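Local coordinates for protein endonuclease 2 (Arabidopsis thaliana, PDB 4CXP) that cleaves RNA and single-stranded DNA, and less readily double-stranded DNA, to 5'-phosphate products, using a cluster of three divalent metal ions, at residues Gly87-Tyr92 and His120-Ile125; Gly35-Leu40 and Ala114-Ser119; His145-Lys150 and Leu231-Phe236; Gln127-Ser132 and His155-Asn160. One frame throughout, in Å; residues are numbered along the deposited sequence.

How the interactions relate
From the N terminus, residues 35-40 pack on 114-119 in interaction 2, closing a long loop from the stretch after helix 19-28 to helix 111-124. Inside that loop starts interaction 1, which closes the stretch from helix 85-96 to the later part of the same helix; the two therefore cross, and they touch where Tyr92 meets Phe117. Interaction 4 follows, closing the short excursion through the 143-152 hairpin by bringing 127-132 to helix 153-169 across the third zinc; Asp124 packs against His130. Interaction 3 crosses interaction 4 and closes the longer path from that hairpin to strand 230-231 and helix 233-262; Trp157 and Tyr235 link the two.

Interaction 1 (Gly87-Tyr92 and His120-Ile125); sequences GAIYNY and HFMGDI. With ZN (zinc ion), chain E; ZN (zinc ion), chain G; NAG (2-acetamido-2-deoxy-beta-D-glucopyranose), chain B.
Two zinc ions of the trinuclear cluster are held by His120 and Asp124 of helix 111-124, and this contact packs the back of that helix segment on helix 85-96 through Phe121, Ile89 and Ala88. The segment axes run nearly antiparallel, at 152°, with a closest approach of 9.6 Å. Phe121 leans across the gap: its CD2 lies 3.7 Å from Ala88 CB, and Tyr92 CE2 comes to the edge of its ring, near the ring plane. Ile89 slides past it in the opposite sense. With CG1 anti to its carbonyl carbon (chi1 -71°), Ile89 sends CD1 along the neighbouring helix, to 3.6 Å from Phe121 O and 3.7 Å from Ile125 CG2.

On the other side of helix 111-124 lies the metal site of the S1/P1 nuclease fold. His120 NE2 (2.2 Å) and Asp124 OD2 bind one zinc, together with Asp45 and His58 among its other ligands. Asp124 OD1 reaches the second at 2.1 Å, beside Trp1 and His6, bridging the two metals. His120 ND1 is hydrogen-bonded to Cys41 O, which helps fix the rotation of the imidazole.

Helix 85-96 carries a glycan on its outer side, attached through Asn91 ND2. The first sugar comes back alongside Tyr92, its O6 in plane at the ring edge, sharing a hydrogen bond of 2.8 Å with Tyr92 OH.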
# COMPACT_ATOMS: atom_id res chain seq x y z
N GLY A 87 -10.21 -8.32 -0.46
CA GLY A 87 -11.33 -8.62 -1.34
C GLY A 87 -11.38 -7.69 -2.54
O GLY A 87 -11.71 -8.12 -3.65
N ALA A 88 -11.03 -6.43 -2.34
CA ALA A 88 -10.99 -5.47 -3.45
C ALA A 88 -9.90 -5.85 -4.45
O ALA A 88 -10.10 -5.78 -5.65
CB ALA A 88 -10.77 -4.07 -2.93
N ILE A 89 -8.73 -6.26 -3.95
CA ILE A 89 -7.68 -6.68 -4.87
C ILE A 89 -8.13 -7.88 -5.70
O ILE A 89 -7.93 -7.90 -6.90
CB ILE A 89 -6.36 -6.92 -4.12
CG1 ILE A 89 -5.78 -5.58 -3.65
CG2 ILE A 89 -5.36 -7.67 -4.97
CD1 ILE A 89 -4.67 -5.70 -2.63
N TYR A 90 -8.75 -8.87 -5.07
CA TYR A 90 -9.27 -9.99 -5.85
C TYR A 90 -10.27 -9.51 -6.91
O TYR A 90 -10.22 -9.95 -8.06
CB TYR A 90 -9.94 -11.01 -4.94
CG TYR A 90 -9.01 -11.87 -4.10
CD1 TYR A 90 -7.97 -12.60 -4.66
CD2 TYR A 90 -9.22 -11.98 -2.73
CE1 TYR A 90 -7.19 -13.44 -3.88
CE2 TYR A 90 -8.43 -12.80 -1.94
CZ TYR A 90 -7.42 -13.54 -2.52
OH TYR A 90 -6.63 -14.37 -1.75
N ASN A 91 -11.16 -8.61 -6.52
CA ASN A 91 -12.21 -8.11 -7.43
C ASN A 91 -11.63 -7.44 -8.65
O ASN A 91 -11.97 -7.78 -9.79
CB ASN A 91 -13.02 -7.10 -6.66
CG ASN A 91 -14.22 -6.57 -7.37
OD1 ASN A 91 -14.81 -7.20 -8.26
ND2 ASN A 91 -14.62 -5.38 -6.94
N TYR A 92 -10.77 -6.45 -8.42
CA TYR A 92 -10.29 -5.64 -9.52
C TYR A 92 -9.26 -6.37 -10.36
O TYR A 92 -9.20 -6.15 -11.58
CB TYR A 92 -9.84 -4.26 -9.00
CG TYR A 92 -11.00 -3.45 -8.47
CD1 TYR A 92 -11.98 -3.00 -9.34
CD2 TYR A 92 -11.16 -3.18 -7.13
CE1 TYR A 92 -13.08 -2.31 -8.87
CE2 TYR A 92 -12.25 -2.50 -6.65
CZ TYR A 92 -13.21 -2.06 -7.53
OH TYR A 92 -14.30 -1.39 -7.03
N HIS A 120 -3.83 1.41 -6.30
CA HIS A 120 -3.92 2.02 -4.98
C HIS A 120 -4.03 0.96 -3.88
O HIS A 120 -3.35 1.05 -2.86
CB HIS A 120 -5.14 2.94 -4.92
CG HIS A 120 -5.26 3.69 -3.64
ND1 HIS A 120 -4.68 4.92 -3.45
CD2 HIS A 120 -5.90 3.40 -2.49
CE1 HIS A 120 -4.94 5.34 -2.23
NE2 HIS A 120 -5.69 4.44 -1.62
N PHE A 121 -4.89 -0.02 -4.07
CA PHE A 121 -5.12 -1.03 -3.04
C PHE A 121 -3.92 -1.95 -2.83
O PHE A 121 -3.66 -2.35 -1.70
CB PHE A 121 -6.40 -1.82 -3.34
CG PHE A 121 -7.67 -1.00 -3.26
CD1 PHE A 121 -7.82 0.01 -2.34
CD2 PHE A 121 -8.72 -1.27 -4.10
CE1 PHE A 121 -8.99 0.75 -2.28
CE2 PHE A 121 -9.90 -0.54 -4.05
CZ PHE A 121 -10.02 0.48 -3.13
N MET A 122 -3.18 -2.27 -3.89
CA MET A 122 -1.93 -3.00 -3.69
C MET A 122 -0.99 -2.19 -2.80
O MET A 122 -0.25 -2.75 -1.99
CB MET A 122 -1.26 -3.31 -5.02
CG MET A 122 -0.05 -4.23 -4.86
SD MET A 122 -0.47 -5.86 -4.22
CE MET A 122 -1.13 -6.60 -5.72
N GLY A 123 -1.00 -0.86 -2.92
CA GLY A 123 -0.28 -0.05 -1.99
C GLY A 123 -0.82 -0.10 -0.58
O GLY A 123 -0.09 -0.35 0.38
N ASP A 124 -2.12 0.14 -0.42
CA ASP A 124 -2.70 0.20 0.91
C ASP A 124 -2.53 -1.10 1.68
O ASP A 124 -2.31 -1.06 2.89
CB ASP A 124 -4.17 0.63 0.86
CG ASP A 124 -4.38 2.13 0.89
OD1 ASP A 124 -3.37 2.85 0.97
OD2 ASP A 124 -5.55 2.54 0.83
N ILE A 125 -2.63 -2.26 1.02
CA ILE A 125 -2.50 -3.53 1.74
C ILE A 125 -1.09 -3.73 2.28
O ILE A 125 -0.88 -4.62 3.09
CB ILE A 125 -2.98 -4.72 0.90
CG1 ILE A 125 -3.36 -5.90 1.79
CG2 ILE A 125 -1.96 -5.09 -0.17
CD1 ILE A 125 -4.12 -6.98 1.03
ZN ZN E . -6.41 4.48 0.45
ZN ZN G . -2.92 4.88 0.96
C1 NAG B . -15.88 -4.74 -7.30
C2 NAG B . -16.42 -4.20 -5.94
C3 NAG B . -17.85 -3.72 -6.13
C4 NAG B . -17.89 -2.71 -7.28
C5 NAG B . -17.15 -3.22 -8.51
C6 NAG B . -16.95 -2.14 -9.56
C7 NAG B . -15.30 -5.36 -4.07
C8 NAG B . -15.39 -6.39 -3.00
N2 NAG B . -16.37 -5.18 -4.85
O3 NAG B . -18.35 -3.18 -4.90
O4 NAG B . -19.21 -2.45 -7.73
O5 NAG B . -15.86 -3.72 -8.22
O6 NAG B . -16.28 -1.05 -8.97
O7 NAG B . -14.26 -4.70 -4.23

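Interaction 2 (Gly35-Leu40 and Ala114-Ser119); sequences GDLSSL and ALLFVS
Leu37 and Leu40 meet Leu116 and Ser119 of helix 111-124; Leu37 opens a short turn and Leu40 follows it, while Asp36 sets the shape of the turn through Ser38 and Ser39. Asp36 OD1 accepts the hydroxyl of Ser38, with OG at 2.7 Å on the syn side, and takes a weak bond from Ser38 N as well. Asp36 O receives two donors, Ser39 N and Ser39 OG, the hydroxyl lying in the carbonyl plane at 2.8 Å.

Leu37 then enters the contact. Its CG stands anti to the backbone N (chi1 177°), which carries the two methyls over to the helix, where both come up to the hydroxyl of Ser119 from one side, with CD1 at 3.7 Å from Ser119 OG. In the conformer given, that hydroxyl turns back on its own helix and donates to Leu115 O at 2.8 Å, reaching it from the opposite face to Ser119 N. Leu37 CD1 also lies 4.3 Å from Leu116 CD2.

Residues 37-39 form a single 3-10 turn in the loop between helix 19-28 and strand 60-62, and this turn lies against the flank of the helix that further along supplies His120 and Asp124 to the zinc cluster. Helix 3-15 borders it too, Ser38 and Ser119 both touching Cys10.

Leu40 sets CB toward the helix, 3.7 Å from Leu116 CD2, while the two isobutyl groups run obliquely past each other. Beside them one water donates to Leu40 O and to Leu116 O, 2.9 Å from each, and so bridges the loop and helix backbones.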
# COMPACT_ATOMS: atom_id res chain seq x y z
N GLY A 35 0.75 9.28 -19.48
CA GLY A 35 1.41 7.99 -19.47
C GLY A 35 1.89 7.50 -18.11
O GLY A 35 2.43 6.40 -18.02
N ASP A 36 1.71 8.30 -17.06
CA ASP A 36 2.33 8.06 -15.75
C ASP A 36 1.30 7.53 -14.76
O ASP A 36 0.44 8.26 -14.28
CB ASP A 36 2.93 9.39 -15.28
CG ASP A 36 3.69 9.30 -13.99
OD1 ASP A 36 3.71 8.25 -13.35
OD2 ASP A 36 4.27 10.34 -13.59
N LEU A 37 1.41 6.25 -14.43
CA LEU A 37 0.50 5.61 -13.50
C LEU A 37 0.51 6.34 -12.15
O LEU A 37 -0.54 6.51 -11.52
CB LEU A 37 0.88 4.14 -13.32
CG LEU A 37 0.05 3.34 -12.32
CD1 LEU A 37 -1.44 3.27 -12.70
CD2 LEU A 37 0.64 1.95 -12.20
N SER A 38 1.69 6.74 -11.70
CA SER A 38 1.83 7.39 -10.41
C SER A 38 1.07 8.70 -10.30
O SER A 38 0.75 9.10 -9.21
CB SER A 38 3.30 7.56 -10.04
OG SER A 38 3.90 8.64 -10.72
N SER A 39 0.71 9.32 -11.41
CA SER A 39 -0.06 10.55 -11.35
C SER A 39 -1.50 10.32 -10.88
O SER A 39 -2.16 11.26 -10.50
CB SER A 39 -0.07 11.26 -12.68
OG SER A 39 -0.87 10.59 -13.60
N LEU A 40 -1.96 9.07 -10.88
CA LEU A 40 -3.33 8.73 -10.49
C LEU A 40 -3.40 7.69 -9.37
O LEU A 40 -4.45 7.13 -9.09
CB LEU A 40 -4.10 8.23 -11.69
CG LEU A 40 -4.53 9.34 -12.65
CD1 LEU A 40 -5.04 8.72 -13.94
CD2 LEU A 40 -5.60 10.23 -12.03
N ALA A 114 -10.65 -0.03 -12.65
CA ALA A 114 -10.09 -1.24 -12.06
C ALA A 114 -8.57 -1.12 -11.91
O ALA A 114 -8.02 -1.52 -10.89
CB ALA A 114 -10.44 -2.47 -12.87
N LEU A 115 -7.90 -0.56 -12.92
CA LEU A 115 -6.45 -0.36 -12.84
C LEU A 115 -6.09 0.57 -11.69
O LEU A 115 -5.15 0.31 -10.94
CB LEU A 115 -5.93 0.19 -14.18
CG LEU A 115 -4.45 0.56 -14.18
CD1 LEU A 115 -3.54 -0.64 -13.89
CD2 LEU A 115 -4.10 1.23 -15.50
N LEU A 116 -6.82 1.68 -11.57
CA LEU A 116 -6.51 2.66 -10.54
C LEU A 116 -6.80 2.12 -9.15
O LEU A 116 -6.07 2.41 -8.20
CB LEU A 116 -7.25 3.97 -10.82
CG LEU A 116 -6.92 4.65 -12.15
CD1 LEU A 116 -7.67 5.95 -12.26
CD2 LEU A 116 -5.41 4.88 -12.33
N PHE A 117 -7.87 1.35 -9.02
CA PHE A 117 -8.17 0.71 -7.75
C PHE A 117 -7.11 -0.34 -7.39
O PHE A 117 -6.62 -0.35 -6.28
CB PHE A 117 -9.56 0.04 -7.78
CG PHE A 117 -10.72 0.97 -7.54
CD1 PHE A 117 -10.77 1.80 -6.43
CD2 PHE A 117 -11.82 0.96 -8.40
CE1 PHE A 117 -11.88 2.58 -6.17
CE2 PHE A 117 -12.93 1.74 -8.15
CZ PHE A 117 -12.97 2.55 -7.03
N VAL A 118 -6.76 -1.23 -8.31
CA VAL A 118 -5.82 -2.24 -7.92
C VAL A 118 -4.45 -1.62 -7.59
O VAL A 118 -3.77 -2.09 -6.68
CB VAL A 118 -5.82 -3.38 -8.96
CG1 VAL A 118 -4.92 -3.04 -10.13
CG2 VAL A 118 -5.42 -4.67 -8.29
N SER A 119 -4.06 -0.56 -8.30
CA SER A 119 -2.79 0.08 -8.04
C SER A 119 -2.77 0.70 -6.65
O SER A 119 -1.82 0.53 -5.89
CB SER A 119 -2.52 1.13 -9.12
OG SER A 119 -2.38 0.50 -10.39
O HOH W 1 -5.94 5.18 -7.48

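Interaction 3 (His145-Lys150 and Leu231-Phe236); sequences HWYTRK and LEDEYF. With SO4 (sulfate ion), chain J.
Trp146 lies at the apolar centre, its six-membered ring packed on Leu231, with Tyr235 and Phe236 at the edge. CG anti to the backbone N (chi1 -177°) swings the indole toward the helix start, where CE3 meets Leu231 CB at 3.9 Å and Phe236 CD1 comes up in the ring plane, 3.9 Å from CZ2. Tyr235 CD1 approaches the same edge near CZ3.

Further out, Tyr147 lays its ring over the backbone of Glu232: Glu232 CA stands 3.7 Å from the ring centroid and 13° off the normal, a CH-pi contact. The phenol then donates from OH to the anti lone pair of Asp233 OD1 at 2.6 Å. Two backbone bonds, Leu231 N to His145 O and Tyr147 N to Leu231 O, both 2.8 Å, enclose the parallel bridge between Trp146 and Leu231. At the outer edge a sulfate ion, probably from the crystallisation liquor, takes hydrogen bonds from Arg149 NH1 and Lys150 N.

The type II' turn from Trp146 to Arg149 makes a beta hairpin of strands 143-146 and 149-152, with strand 230-231 alongside the first. Glu232 occupies the N-cap position of helix 233-262, and Trp146 is covered by helix 153-169, whose Thr164 OG1 is hydrogen-bonded to Trp146 NE1.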
# COMPACT_ATOMS: atom_id res chain seq x y z
N HIS A 145 2.68 12.64 19.47
CA HIS A 145 3.35 13.72 18.76
C HIS A 145 4.36 13.11 17.82
O HIS A 145 5.03 12.13 18.17
CB HIS A 145 4.06 14.69 19.73
CG HIS A 145 3.15 15.73 20.34
ND1 HIS A 145 2.20 15.43 21.28
CD2 HIS A 145 3.05 17.07 20.13
CE1 HIS A 145 1.55 16.53 21.65
NE2 HIS A 145 2.05 17.54 20.95
N TRP A 146 4.46 13.67 16.62
CA TRP A 146 5.54 13.39 15.68
C TRP A 146 6.49 14.57 15.80
O TRP A 146 6.15 15.69 15.41
CB TRP A 146 5.01 13.26 14.25
CG TRP A 146 6.09 12.91 13.28
CD1 TRP A 146 6.59 13.70 12.29
CD2 TRP A 146 6.82 11.68 13.22
NE1 TRP A 146 7.59 13.03 11.62
CE2 TRP A 146 7.74 11.79 12.17
CE3 TRP A 146 6.80 10.51 13.98
CZ2 TRP A 146 8.62 10.78 11.86
CZ3 TRP A 146 7.66 9.49 13.65
CH2 TRP A 146 8.56 9.63 12.61
N TYR A 147 7.64 14.35 16.42
CA TYR A 147 8.51 15.45 16.84
C TYR A 147 7.65 16.43 17.64
O TYR A 147 7.05 16.02 18.62
CB TYR A 147 9.30 16.03 15.66
CG TYR A 147 10.29 15.02 15.09
CD1 TYR A 147 9.91 14.08 14.15
CD2 TYR A 147 11.60 14.98 15.53
CE1 TYR A 147 10.81 13.14 13.65
CE2 TYR A 147 12.50 14.06 15.04
CZ TYR A 147 12.10 13.14 14.09
OH TYR A 147 12.96 12.20 13.56
N THR A 148 7.57 17.70 17.24
CA THR A 148 6.87 18.68 18.07
C THR A 148 5.38 18.83 17.78
O THR A 148 4.72 19.61 18.45
CB THR A 148 7.49 20.07 17.96
OG1 THR A 148 7.15 20.61 16.68
CG2 THR A 148 8.98 20.05 18.17
N ARG A 149 4.84 18.09 16.81
CA ARG A 149 3.48 18.32 16.35
C ARG A 149 2.55 17.17 16.67
O ARG A 149 2.95 16.01 16.63
CB ARG A 149 3.47 18.55 14.85
CG ARG A 149 4.27 19.74 14.41
CD ARG A 149 3.70 21.04 14.96
NE ARG A 149 4.49 22.16 14.50
CZ ARG A 149 4.25 23.42 14.81
NH1 ARG A 149 3.22 23.75 15.58
NH2 ARG A 149 5.05 24.38 14.34
N LYS A 150 1.30 17.47 16.95
CA LYS A 150 0.29 16.43 17.16
C LYS A 150 0.10 15.60 15.90
O LYS A 150 0.04 16.13 14.80
CB LYS A 150 -1.05 17.05 17.56
CG LYS A 150 -1.05 17.72 18.93
CD LYS A 150 -2.40 18.33 19.27
N LEU A 231 7.07 10.63 19.42
CA LEU A 231 7.84 9.79 18.51
C LEU A 231 8.73 10.71 17.70
O LEU A 231 8.26 11.67 17.08
CB LEU A 231 6.92 8.99 17.60
CG LEU A 231 5.95 8.07 18.36
CD1 LEU A 231 5.21 7.20 17.35
CD2 LEU A 231 6.59 7.24 19.46
N GLU A 232 10.03 10.43 17.74
CA GLU A 232 11.00 11.31 17.11
C GLU A 232 12.15 10.45 16.59
O GLU A 232 11.88 9.40 16.03
CB GLU A 232 11.37 12.46 18.02
CG GLU A 232 11.85 12.08 19.39
CD GLU A 232 12.10 13.29 20.27
OE1 GLU A 232 12.58 14.32 19.72
OE2 GLU A 232 11.81 13.22 21.49
N ASP A 233 13.42 10.86 16.70
CA ASP A 233 14.48 10.16 15.98
C ASP A 233 14.54 8.65 16.27
O ASP A 233 14.72 7.86 15.35
CB ASP A 233 15.86 10.77 16.26
CG ASP A 233 16.20 11.97 15.39
OD1 ASP A 233 15.39 12.36 14.53
OD2 ASP A 233 17.31 12.50 15.57
N GLU A 234 14.42 8.23 17.53
CA GLU A 234 14.57 6.81 17.82
C GLU A 234 13.54 5.99 17.03
O GLU A 234 13.87 4.97 16.42
CB GLU A 234 14.45 6.54 19.31
CG GLU A 234 14.63 5.10 19.71
CD GLU A 234 14.45 4.91 21.20
OE1 GLU A 234 13.29 4.80 21.65
OE2 GLU A 234 15.47 4.90 21.92
N TYR A 235 12.29 6.42 17.07
CA TYR A 235 11.23 5.72 16.35
C TYR A 235 11.43 5.84 14.84
O TYR A 235 11.29 4.87 14.11
CB TYR A 235 9.87 6.26 16.78
CG TYR A 235 8.68 5.44 16.30
CD1 TYR A 235 8.10 5.66 15.06
CD2 TYR A 235 8.14 4.44 17.10
CE1 TYR A 235 7.01 4.94 14.65
CE2 TYR A 235 7.05 3.70 16.69
CZ TYR A 235 6.47 3.97 15.47
OH TYR A 235 5.37 3.29 15.02
N PHE A 236 11.74 7.04 14.37
CA PHE A 236 11.97 7.29 12.97
C PHE A 236 13.03 6.36 12.39
O PHE A 236 12.78 5.67 11.40
CB PHE A 236 12.35 8.76 12.78
CG PHE A 236 12.75 9.12 11.37
CD1 PHE A 236 11.81 9.19 10.37
CD2 PHE A 236 14.07 9.37 11.06
CE1 PHE A 236 12.18 9.54 9.08
CE2 PHE A 236 14.45 9.71 9.79
CZ PHE A 236 13.50 9.79 8.78
S SO4 J . 0.19 21.28 16.86
O1 SO4 J . -1.01 21.58 17.64
O2 SO4 J . 1.03 22.47 16.77
O3 SO4 J . -0.17 20.83 15.51
O4 SO4 J . 0.91 20.19 17.52

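Interaction 4 (Gln127-Ser132 and His155-Asn160); sequences QPLHVS and HIWDSN. With ZN (zinc ion), chain F.
The indole of Trp157 is met obliquely by Pro128 and Leu129, Pro128 CG lying 3.9 Å from CZ3 and Leu129 CD1 3.7 Å from CD1. The Gln127 amide runs at 23° to the indole plane, with OE1 near Trp157 CB. At the edge of the His130 imidazole, close to its plane, stands Asp158 OD1; the two are brought together by a shared zinc.

That zinc is bound by His130 NE2 at 2.1 Å, by both oxygens of Asp158, OD2 at 2.2 Å and OD1 at 2.5 Å, and by a water, with His154 adding a further ligand. Gln127 holds the carboxylate from the second shell: a chain bent at chi2 (-75°) brings NE2 to 2.9 Å from Asp158 OD1, nearly straight at 176°, yet from above the carboxylate plane. The amide's other end, OE1, accepts Leu129 N at 2.8 Å, which fixes its rotation. Asp158 OD1 also accepts from the N-terminal amine of Trp1, and His130 ND1 is hydrogen-bonded to His58 O.

The 3-10 turn 128-130 leads into strand 131-133, paired with strand 60-62, and faces helix 153-169; helix 206-221 packs on Pro128 and Trp157, whose NE1 reaches Tyr235 OH of helix 233-262.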
# COMPACT_ATOMS: atom_id res chain seq x y z
N GLN A 127 0.57 -1.05 3.78
CA GLN A 127 0.74 -0.14 4.91
C GLN A 127 0.35 -0.95 6.16
O GLN A 127 -0.79 -1.40 6.25
CB GLN A 127 -0.15 1.09 4.70
CG GLN A 127 0.31 2.40 5.34
CD GLN A 127 0.12 2.47 6.84
OE1 GLN A 127 0.64 1.63 7.58
NE2 GLN A 127 -0.60 3.47 7.31
N PRO A 128 1.29 -1.20 7.10
CA PRO A 128 0.93 -2.07 8.23
C PRO A 128 -0.36 -1.68 8.94
O PRO A 128 -1.15 -2.56 9.33
CB PRO A 128 2.16 -1.96 9.13
CG PRO A 128 3.28 -1.73 8.15
CD PRO A 128 2.69 -0.80 7.13
N LEU A 129 -0.58 -0.39 9.16
CA LEU A 129 -1.77 0.05 9.87
C LEU A 129 -3.03 0.09 9.04
O LEU A 129 -4.07 0.44 9.55
CB LEU A 129 -1.53 1.34 10.63
CG LEU A 129 -0.56 1.22 11.81
CD1 LEU A 129 -0.34 2.57 12.45
CD2 LEU A 129 -1.04 0.24 12.84
N HIS A 130 -2.96 -0.33 7.77
CA HIS A 130 -4.15 -0.66 6.99
C HIS A 130 -4.61 -2.11 7.20
O HIS A 130 -5.63 -2.48 6.65
CB HIS A 130 -3.95 -0.36 5.51
CG HIS A 130 -4.15 1.08 5.18
ND1 HIS A 130 -5.11 1.50 4.29
CD2 HIS A 130 -3.58 2.20 5.67
CE1 HIS A 130 -5.11 2.82 4.25
NE2 HIS A 130 -4.19 3.28 5.08
N VAL A 131 -3.87 -2.89 7.99
CA VAL A 131 -4.28 -4.26 8.35
C VAL A 131 -4.02 -4.34 9.85
O VAL A 131 -2.96 -4.83 10.31
CB VAL A 131 -3.52 -5.36 7.59
CG1 VAL A 131 -4.08 -6.73 7.95
CG2 VAL A 131 -3.56 -5.11 6.09
N SER A 132 -4.93 -3.74 10.62
CA SER A 132 -4.70 -3.57 12.03
C SER A 132 -6.00 -3.42 12.78
O SER A 132 -7.08 -3.82 12.27
CB SER A 132 -3.70 -2.43 12.26
OG SER A 132 -4.26 -1.18 12.04
N HIS A 155 -1.57 8.20 10.77
CA HIS A 155 -1.04 9.24 9.91
C HIS A 155 0.48 9.21 9.86
O HIS A 155 1.09 9.51 8.83
CB HIS A 155 -1.56 10.61 10.37
CG HIS A 155 -1.31 11.71 9.39
ND1 HIS A 155 -0.18 12.50 9.40
CD2 HIS A 155 -2.05 12.14 8.35
CE1 HIS A 155 -0.25 13.39 8.42
NE2 HIS A 155 -1.38 13.19 7.77
N ILE A 156 1.11 8.89 10.98
CA ILE A 156 2.56 8.77 11.00
C ILE A 156 3.02 7.73 9.98
O ILE A 156 4.01 7.95 9.28
CB ILE A 156 3.04 8.49 12.45
CG1 ILE A 156 2.92 9.79 13.27
CG2 ILE A 156 4.45 7.93 12.47
CD1 ILE A 156 3.05 9.59 14.75
N TRP A 157 2.32 6.59 9.91
CA TRP A 157 2.64 5.56 8.95
C TRP A 157 2.21 5.90 7.54
O TRP A 157 2.93 5.58 6.58
CB TRP A 157 2.09 4.22 9.46
CG TRP A 157 2.98 3.66 10.52
CD1 TRP A 157 3.05 4.03 11.84
CD2 TRP A 157 4.05 2.73 10.31
NE1 TRP A 157 4.07 3.36 12.46
CE2 TRP A 157 4.69 2.55 11.54
CE3 TRP A 157 4.51 2.01 9.20
CZ2 TRP A 157 5.77 1.69 11.70
CZ3 TRP A 157 5.56 1.15 9.36
CH2 TRP A 157 6.19 1.00 10.60
N ASP A 158 1.08 6.56 7.36
CA ASP A 158 0.68 6.95 6.01
C ASP A 158 1.65 7.98 5.41
O ASP A 158 1.93 7.91 4.21
CB ASP A 158 -0.72 7.60 5.98
CG ASP A 158 -1.88 6.63 5.87
OD1 ASP A 158 -1.70 5.43 5.55
OD2 ASP A 158 -3.03 7.11 6.05
N SER A 159 2.07 8.94 6.24
CA SER A 159 2.67 10.16 5.76
C SER A 159 3.90 10.65 6.51
O SER A 159 4.88 11.03 5.88
CB SER A 159 1.62 11.29 5.77
OG SER A 159 0.59 11.02 4.85
N ASN A 160 3.87 10.75 7.84
CA ASN A 160 4.93 11.52 8.50
C ASN A 160 6.31 10.91 8.36
O ASN A 160 7.27 11.64 8.13
CB ASN A 160 4.66 11.79 9.98
CG ASN A 160 3.43 12.61 10.21
OD1 ASN A 160 3.45 13.85 10.18
ND2 ASN A 160 2.36 11.94 10.47
ZN ZN F . -4.18 5.32 5.68
O HOH W 2 -6.13 6.02 5.94